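Local coordinates for chitin oligosaccahride binding protein NagB1 (PDB 7EHP) that binds short chitin oligosaccharides such as N,N'-diacetylchitobiose and probably hands them, as an extracellular solute-binding protein, to a membrane transporter, at residues Leu18-Leu21 and Glu22-Gln26; Asn60-Lys63 and Ile64-Leu67; Asp183-Pro186 and Gly187-Arg190; Ile356-Ala359 and Lys360-Glu363. All coordinates share one frame; numbering follows the deposited sequence.

All four contacts join residues close in sequence. Contact 1, within helix 15-31, and contact 2, where a proline loop runs into strand 64-68, lie on the same side of the chain's centre, about 17 Å apart between centres. Contact 3, in helix 184-190, is on the opposite side from contact 1, and touches contact 4: V185 CG1 packs on V357 CG1 at 3.7 Å. Contact 2 is buried, proline against phenylalanine without a hydrogen bond between its segments. Contacts 1 and 3 are partly buried helix turns, apolar inside, with a salt bridge or water bridge farther out. Contact 4, also partly buried, leads a loop into helix 359-373 and has both a surface salt bridge and a buried arginine.

Contact 1 (Leu18-Leu21 and Glu22-Gln26); sequences LKML and EDIAQ
K19 and D23 form an i to i+4 salt bridge on helix 15-31, the helix of the beta-alpha-beta unit that links parallel strands 3-7 and 37-41 in this solute-binding fold. The lysine leaves the backbone with CG anti to N (chi1 180°) and then bends at chi2 and chi4, which swings the amino group over the next turn. There NZ meets D23 OD1 at 3.0 Å, on the syn lone pair of that oxygen. The other oxygen, D23 OD2, is held in a salt bridge by R315 of helix 310-320, and the carboxylate thus ties its own helix to another. A leucine in place of D23 would probably leave both K19 and R315 without this shared counter-charge and loosen the link to helix 310-320. E22 crosses K19 at about a right angle, its OE1 lying 3.7 Å from K19 CD, while the charge of E22 is answered by R15. With CG anti to its own carbonyl carbon (chi1 -67°) and the rest of the chain extended, E22 runs back toward L18 and brings OE2 to 3.6 Å from L18 CG. The inner side of the helix is apolar. M20 CE approaches I24 CD1 at 4.3 Å, and the two side chains pack on M307 of helix 294-307; L18 and L21 rest on H7 of strand 3-7. Four i to i+4 backbone bonds hold the turn, the straightest running from I24 N to M20 O at 2.9 Å with an N-H...O angle of 169°.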
# COMPACT_ATOMS: atom_id res chain seq x y z
N LEU A 18 9.00 13.13 5.51
CA LEU A 18 10.33 13.46 5.01
C LEU A 18 11.17 14.13 6.09
O LEU A 18 12.36 13.83 6.25
CB LEU A 18 10.25 14.35 3.78
CG LEU A 18 11.58 14.76 3.11
CD1 LEU A 18 12.58 13.60 2.96
CD2 LEU A 18 11.31 15.44 1.78
N LYS A 19 10.57 15.05 6.84
CA LYS A 19 11.27 15.68 7.95
C LYS A 19 11.80 14.64 8.93
O LYS A 19 12.91 14.80 9.46
CB LYS A 19 10.34 16.67 8.65
CG LYS A 19 10.96 17.39 9.83
CD LYS A 19 12.25 18.10 9.45
CE LYS A 19 12.57 19.21 10.46
NZ LYS A 19 13.06 18.60 11.73
N MET A 20 11.06 13.55 9.15
CA MET A 20 11.57 12.48 10.01
C MET A 20 12.78 11.81 9.36
O MET A 20 13.78 11.54 10.04
CB MET A 20 10.48 11.45 10.32
CG MET A 20 10.82 10.49 11.47
SD MET A 20 9.52 9.30 11.95
CE MET A 20 9.98 7.88 10.95
N LEU A 21 12.72 11.57 8.05
CA LEU A 21 13.89 11.04 7.35
C LEU A 21 15.09 11.96 7.49
O LEU A 21 16.22 11.50 7.67
CB LEU A 21 13.56 10.81 5.87
CG LEU A 21 12.82 9.50 5.58
CD1 LEU A 21 12.19 9.49 4.19
CD2 LEU A 21 13.75 8.29 5.76
N GLU A 22 14.87 13.28 7.40
CA GLU A 22 15.97 14.23 7.55
C GLU A 22 16.53 14.21 8.97
O GLU A 22 17.75 14.39 9.16
CB GLU A 22 15.50 15.64 7.18
CG GLU A 22 15.17 15.79 5.70
CD GLU A 22 14.38 17.04 5.38
OE1 GLU A 22 14.16 17.86 6.31
OE2 GLU A 22 13.97 17.21 4.20
N ASP A 23 15.67 14.05 9.98
CA ASP A 23 16.16 13.90 11.35
C ASP A 23 17.01 12.65 11.47
O ASP A 23 18.11 12.68 12.05
CB ASP A 23 15.00 13.86 12.35
CG ASP A 23 14.31 15.19 12.50
OD1 ASP A 23 14.77 16.17 11.88
OD2 ASP A 23 13.30 15.27 13.24
N ILE A 24 16.52 11.53 10.92
CA ILE A 24 17.29 10.29 10.94
C ILE A 24 18.63 10.49 10.24
O ILE A 24 19.68 10.02 10.71
CB ILE A 24 16.46 9.14 10.33
CG1 ILE A 24 15.28 8.77 11.24
CG2 ILE A 24 17.35 7.91 10.10
CD1 ILE A 24 14.25 7.79 10.63
N ALA A 25 18.65 11.26 9.14
CA ALA A 25 19.88 11.44 8.38
C ALA A 25 20.94 12.22 9.18
O ALA A 25 22.07 11.74 9.32
CB ALA A 25 19.55 12.11 7.04
N GLN A 26 20.62 13.42 9.74
CA GLN A 26 21.55 13.98 10.74
C GLN A 26 21.97 13.03 11.84
O GLN A 26 23.15 13.06 12.21
CB GLN A 26 21.12 15.26 11.46
CG GLN A 26 19.68 15.42 12.05
CD GLN A 26 19.85 16.50 13.11
OE1 GLN A 26 21.01 16.55 13.71
NE2 GLN A 26 18.91 17.51 13.26

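Contact 2 (Asn60-Lys63 and Ile64-Leu67); sequences NPPK and IFDL
The ring of F65 meets the backbone of P62 at its edge: P62 O lies near the ring plane, 3.1 Å from F65 CD2 and 3.3 Å from CE2, and P62 C is in plane beside it. The carbonyl oxygen thus faces the partly positive rim of the aromatic ring. P61 approaches obliquely, with CB 4.2 Å from F65 CE2, and the oxygen of K63 also comes in at a slant. This is the entry to strand 64-68, where the loop after helix 44-58 turns into the central sheet of the solute-binding fold, between parallel strand 3-7 and antiparallel strand 277-288. The conformation of F65 makes the contact possible. Its CG stands between the backbone N and the carbonyl carbon (chi1 39°), a position that folds the ring back toward the prolines that precede the strand. P62 and F65 then cross at about a right angle, with P62 CD 3.9 Å from F65 CD2. M56 of helix 44-58 touches both P61 and F65, and L82 and R6 add to the surroundings of the ring. No hydrogen bond joins the two segments. The polar backbone pairs outward instead: K63 N donates to the hydroxyl of S4, I64 pairs with S4 and R6, and F65 with G287. The I64 side chain turns to L5 of strand 3-7. P62 also reaches the backbone on the strand side, where its CB comes within 3.6 Å of I64 O.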
# COMPACT_ATOMS: atom_id res chain seq x y z
N ASN A 60 23.67 -1.22 -9.61
CA ASN A 60 24.02 0.00 -8.87
C ASN A 60 22.80 0.62 -8.17
O ASN A 60 22.46 1.78 -8.38
CB ASN A 60 24.70 1.01 -9.81
CG ASN A 60 23.76 1.53 -10.90
OD1 ASN A 60 22.78 0.89 -11.25
ND2 ASN A 60 24.08 2.71 -11.43
N PRO A 61 22.15 -0.13 -7.28
CA PRO A 61 21.04 0.44 -6.51
C PRO A 61 21.57 1.44 -5.49
O PRO A 61 22.78 1.46 -5.20
CB PRO A 61 20.44 -0.78 -5.81
CG PRO A 61 21.63 -1.67 -5.62
CD PRO A 61 22.37 -1.54 -6.91
N PRO A 62 20.70 2.27 -4.90
CA PRO A 62 21.15 3.13 -3.81
C PRO A 62 21.66 2.28 -2.66
O PRO A 62 21.49 1.06 -2.65
CB PRO A 62 19.88 3.91 -3.43
CG PRO A 62 19.02 3.82 -4.67
CD PRO A 62 19.25 2.42 -5.12
N LYS A 63 22.29 2.93 -1.67
CA LYS A 63 22.78 2.15 -0.53
C LYS A 63 21.63 1.77 0.40
O LYS A 63 21.60 0.66 0.95
CB LYS A 63 23.88 2.92 0.20
CG LYS A 63 25.16 3.16 -0.64
CD LYS A 63 25.58 1.88 -1.40
CE LYS A 63 26.79 2.07 -2.32
NZ LYS A 63 26.74 3.29 -3.17
N ILE A 64 20.67 2.67 0.58
CA ILE A 64 19.45 2.43 1.35
C ILE A 64 18.28 2.84 0.46
O ILE A 64 18.34 3.90 -0.17
CB ILE A 64 19.45 3.23 2.66
CG1 ILE A 64 20.71 2.94 3.50
CG2 ILE A 64 18.16 2.99 3.46
CD1 ILE A 64 21.07 4.07 4.45
N PHE A 65 17.23 2.01 0.39
CA PHE A 65 16.19 2.29 -0.61
C PHE A 65 14.83 1.78 -0.18
O PHE A 65 14.70 0.69 0.39
CB PHE A 65 16.53 1.68 -1.97
CG PHE A 65 17.17 0.32 -1.89
CD1 PHE A 65 16.39 -0.82 -1.79
CD2 PHE A 65 18.55 0.19 -1.94
CE1 PHE A 65 16.98 -2.08 -1.72
CE2 PHE A 65 19.14 -1.05 -1.87
CZ PHE A 65 18.37 -2.19 -1.77
N ASP A 66 13.81 2.57 -0.48
CA ASP A 66 12.43 2.13 -0.32
C ASP A 66 12.22 0.84 -1.10
O ASP A 66 12.42 0.80 -2.32
CB ASP A 66 11.50 3.24 -0.80
CG ASP A 66 10.05 2.96 -0.49
OD1 ASP A 66 9.52 1.93 -0.96
OD2 ASP A 66 9.45 3.78 0.23
N LEU A 67 11.81 -0.22 -0.40
CA LEU A 67 11.74 -1.56 -0.99
C LEU A 67 10.43 -2.23 -0.59
O LEU A 67 9.96 -2.01 0.52
CB LEU A 67 12.94 -2.41 -0.51
CG LEU A 67 12.94 -3.89 -0.86
CD1 LEU A 67 13.25 -4.05 -2.34
CD2 LEU A 67 13.94 -4.66 0.03

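Contact 3 (Asp183-Pro186 and Gly187-Arg190); sequences DSVP and GFVR
D183 and R190 are joined through a water: it donates to D183 OD1 at 2.7 Å and accepts from R190 NE at 3.1 Å, in the guanidinium plane. Their charged atoms do not touch directly. R190 CG stands between the backbone N and the carbonyl carbon (chi1 64°), which folds the side chain back along short helix 184-190 until P186 O lies over one guanidinium face. That oxygen also accepts R190 N. The other i to i+4 bonds run from G187 N to D183 O and from F188 N to S184 O at 2.9 Å; the one from V189 N to V185 O is weak at 3.5 Å. S184 O meanwhile sits 3.1 Å above the plane of the F188 ring, offset toward its rim. Beyond it, F188 stacks with W195, and V185 packs on W176 of helix 165-180. A serine at F188 would probably lose the stack with W195 and leave a gap beside S184 and V185. Since P186 has no N-H to give, it takes part in the backbone pairing through its oxygen alone, which suits the first turn of a helix. The chemistry implies a two-sided turn: a water-bridged charge pair at the exposed side, and aromatic and aliphatic packing inward.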
# COMPACT_ATOMS: atom_id res chain seq x y z
N ASP A 183 -6.88 -16.89 -1.42
CA ASP A 183 -6.07 -17.93 -2.05
C ASP A 183 -6.10 -17.86 -3.59
O ASP A 183 -5.35 -18.59 -4.25
CB ASP A 183 -6.55 -19.29 -1.53
CG ASP A 183 -5.47 -20.37 -1.59
OD1 ASP A 183 -4.92 -20.65 -2.68
OD2 ASP A 183 -5.12 -20.88 -0.51
N SER A 184 -6.93 -16.98 -4.17
CA SER A 184 -6.93 -16.81 -5.62
C SER A 184 -5.60 -16.30 -6.14
O SER A 184 -5.13 -16.72 -7.21
CB SER A 184 -8.06 -15.86 -6.02
OG SER A 184 -7.87 -14.61 -5.40
N VAL A 185 -4.96 -15.39 -5.40
CA VAL A 185 -3.78 -14.72 -5.95
C VAL A 185 -2.57 -15.67 -5.94
O VAL A 185 -1.94 -15.84 -6.99
CB VAL A 185 -3.50 -13.40 -5.20
CG1 VAL A 185 -2.41 -12.62 -5.92
CG2 VAL A 185 -4.76 -12.58 -5.07
N PRO A 186 -2.22 -16.33 -4.82
CA PRO A 186 -1.19 -17.38 -4.93
C PRO A 186 -1.55 -18.44 -5.95
O PRO A 186 -0.67 -18.97 -6.65
CB PRO A 186 -1.14 -17.94 -3.50
CG PRO A 186 -1.56 -16.81 -2.65
CD PRO A 186 -2.72 -16.26 -3.43
N GLY A 187 -2.84 -18.77 -6.07
CA GLY A 187 -3.27 -19.71 -7.09
C GLY A 187 -2.90 -19.27 -8.49
O GLY A 187 -2.49 -20.09 -9.32
N PHE A 188 -3.04 -17.96 -8.78
CA PHE A 188 -2.67 -17.44 -10.10
C PHE A 188 -1.23 -17.81 -10.45
O PHE A 188 -0.94 -18.26 -11.57
CB PHE A 188 -2.82 -15.91 -10.15
CG PHE A 188 -4.23 -15.41 -9.99
CD1 PHE A 188 -5.32 -16.19 -10.33
CD2 PHE A 188 -4.46 -14.11 -9.51
CE1 PHE A 188 -6.62 -15.70 -10.18
CE2 PHE A 188 -5.75 -13.62 -9.36
CZ PHE A 188 -6.84 -14.42 -9.70
N VAL A 189 -0.30 -17.57 -9.53
CA VAL A 189 1.10 -17.78 -9.89
C VAL A 189 1.50 -19.26 -9.84
O VAL A 189 2.47 -19.65 -10.49
CB VAL A 189 2.04 -16.95 -9.00
CG1 VAL A 189 1.69 -15.47 -9.06
CG2 VAL A 189 2.00 -17.44 -7.57
N ARG A 190 0.77 -20.10 -9.11
CA ARG A 190 1.11 -21.52 -9.12
C ARG A 190 0.30 -22.32 -10.13
O ARG A 190 0.57 -23.51 -10.31
CB ARG A 190 0.99 -22.12 -7.71
CG ARG A 190 -0.37 -22.17 -7.05
CD ARG A 190 -0.24 -22.88 -5.68
NE ARG A 190 0.18 -22.02 -4.56
CZ ARG A 190 1.44 -21.77 -4.20
NH1 ARG A 190 1.68 -20.98 -3.16
NH2 ARG A 190 2.47 -22.26 -4.89
O HOH W 1 -2.86 -21.75 -3.94

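Contact 4 (Ile356-Ala359 and Lys360-Glu363); sequences IVQA and KVRE
V361, on the first turn of helix 359-373, packs back on the loop that leads into that helix. Its CB lies 3.4 Å from Q358 O and also faces V357 CB. From there the side chain forks. CG1, anti to the backbone N (chi1 170°), meets V357 CB at 3.9 Å and V357 CG2 a little farther on, the two valines crossing at about a right angle. CG2 points the other way in the contact, to Q358 OE1 at 3.7 Å. W195 and, on helix 379-396, M386, Q390 and A393 also touch V361. Q358 is the N-cap residue, and its backbone oxygen takes R362 N at 3.1 Å in a nearly straight bond (171°), with a weaker one from V361 N. Its amide, bent at chi2, turns instead to helix 379-396, where OE1 accepts from Q390 and NE2 donates to N394. Farther along, A359 O receives E363 N at 2.8 Å, and K360 NZ bridges to E363 OE1 at 3.1 Å, nearly along the C-O axis of the acid. R362 points elsewhere: it pairs with E366 and lies in a cation-pi contact with F49, its side chain about 6 Å from a bound N-acetylglucosamine. The chemistry implies a double role for Q358: its backbone oxygen takes the first i to i+4 bond of the helix, while its buried amide, bonded at both ends, ties that start to helix 379-396.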
# COMPACT_ATOMS: atom_id res chain seq x y z
N ILE A 356 2.51 -10.76 -4.46
CA ILE A 356 2.43 -12.15 -4.88
C ILE A 356 2.70 -12.31 -6.38
O ILE A 356 3.48 -13.17 -6.78
CB ILE A 356 1.07 -12.77 -4.48
CG1 ILE A 356 0.93 -12.80 -2.96
CG2 ILE A 356 0.96 -14.20 -5.03
CD1 ILE A 356 -0.47 -12.95 -2.48
N VAL A 357 2.06 -11.47 -7.22
CA VAL A 357 2.20 -11.63 -8.67
C VAL A 357 3.49 -11.00 -9.17
O VAL A 357 4.09 -10.12 -8.53
CB VAL A 357 0.98 -11.06 -9.43
CG1 VAL A 357 -0.32 -11.60 -8.85
CG2 VAL A 357 0.99 -9.53 -9.42
N GLN A 358 3.93 -11.45 -10.34
CA GLN A 358 5.10 -10.89 -11.01
C GLN A 358 4.83 -9.47 -11.52
O GLN A 358 3.68 -9.08 -11.78
CB GLN A 358 5.49 -11.80 -12.18
CG GLN A 358 5.70 -13.28 -11.79
CD GLN A 358 4.46 -14.17 -11.96
OE1 GLN A 358 3.33 -13.74 -11.77
NE2 GLN A 358 4.70 -15.44 -12.28
N ALA A 359 5.91 -8.70 -11.70
CA ALA A 359 5.79 -7.31 -12.12
C ALA A 359 5.00 -7.17 -13.42
O ALA A 359 4.16 -6.27 -13.54
CB ALA A 359 7.18 -6.68 -12.30
N LYS A 360 5.25 -8.04 -14.39
CA LYS A 360 4.57 -7.94 -15.67
C LYS A 360 3.07 -8.12 -15.52
O LYS A 360 2.30 -7.48 -16.25
CB LYS A 360 5.11 -8.97 -16.66
CG LYS A 360 4.84 -8.62 -18.12
CD LYS A 360 5.81 -7.54 -18.60
CE LYS A 360 5.27 -6.75 -19.80
NZ LYS A 360 6.21 -5.64 -20.16
N VAL A 361 2.65 -8.98 -14.59
CA VAL A 361 1.23 -9.20 -14.36
C VAL A 361 0.60 -7.96 -13.73
O VAL A 361 -0.47 -7.51 -14.14
CB VAL A 361 1.02 -10.45 -13.48
CG1 VAL A 361 -0.42 -10.56 -13.01
CG2 VAL A 361 1.46 -11.70 -14.23
N ARG A 362 1.26 -7.41 -12.70
CA ARG A 362 0.83 -6.17 -12.08
C ARG A 362 0.71 -5.05 -13.11
O ARG A 362 -0.27 -4.31 -13.12
CB ARG A 362 1.82 -5.77 -10.98
CG ARG A 362 1.32 -4.66 -10.04
CD ARG A 362 2.41 -3.62 -9.77
NE ARG A 362 2.59 -2.70 -10.89
CZ ARG A 362 3.66 -2.69 -11.68
NH1 ARG A 362 4.66 -3.54 -11.48
NH2 ARG A 362 3.74 -1.80 -12.66
N GLU A 363 1.74 -4.88 -13.94
CA GLU A 363 1.72 -3.82 -14.95
C GLU A 363 0.55 -4.01 -15.91
O GLU A 363 -0.13 -3.04 -16.28
CB GLU A 363 3.05 -3.81 -15.71
CG GLU A 363 3.10 -2.72 -16.76
CD GLU A 363 4.37 -2.76 -17.62
OE1 GLU A 363 4.50 -3.67 -18.45
OE2 GLU A 363 5.22 -1.86 -17.45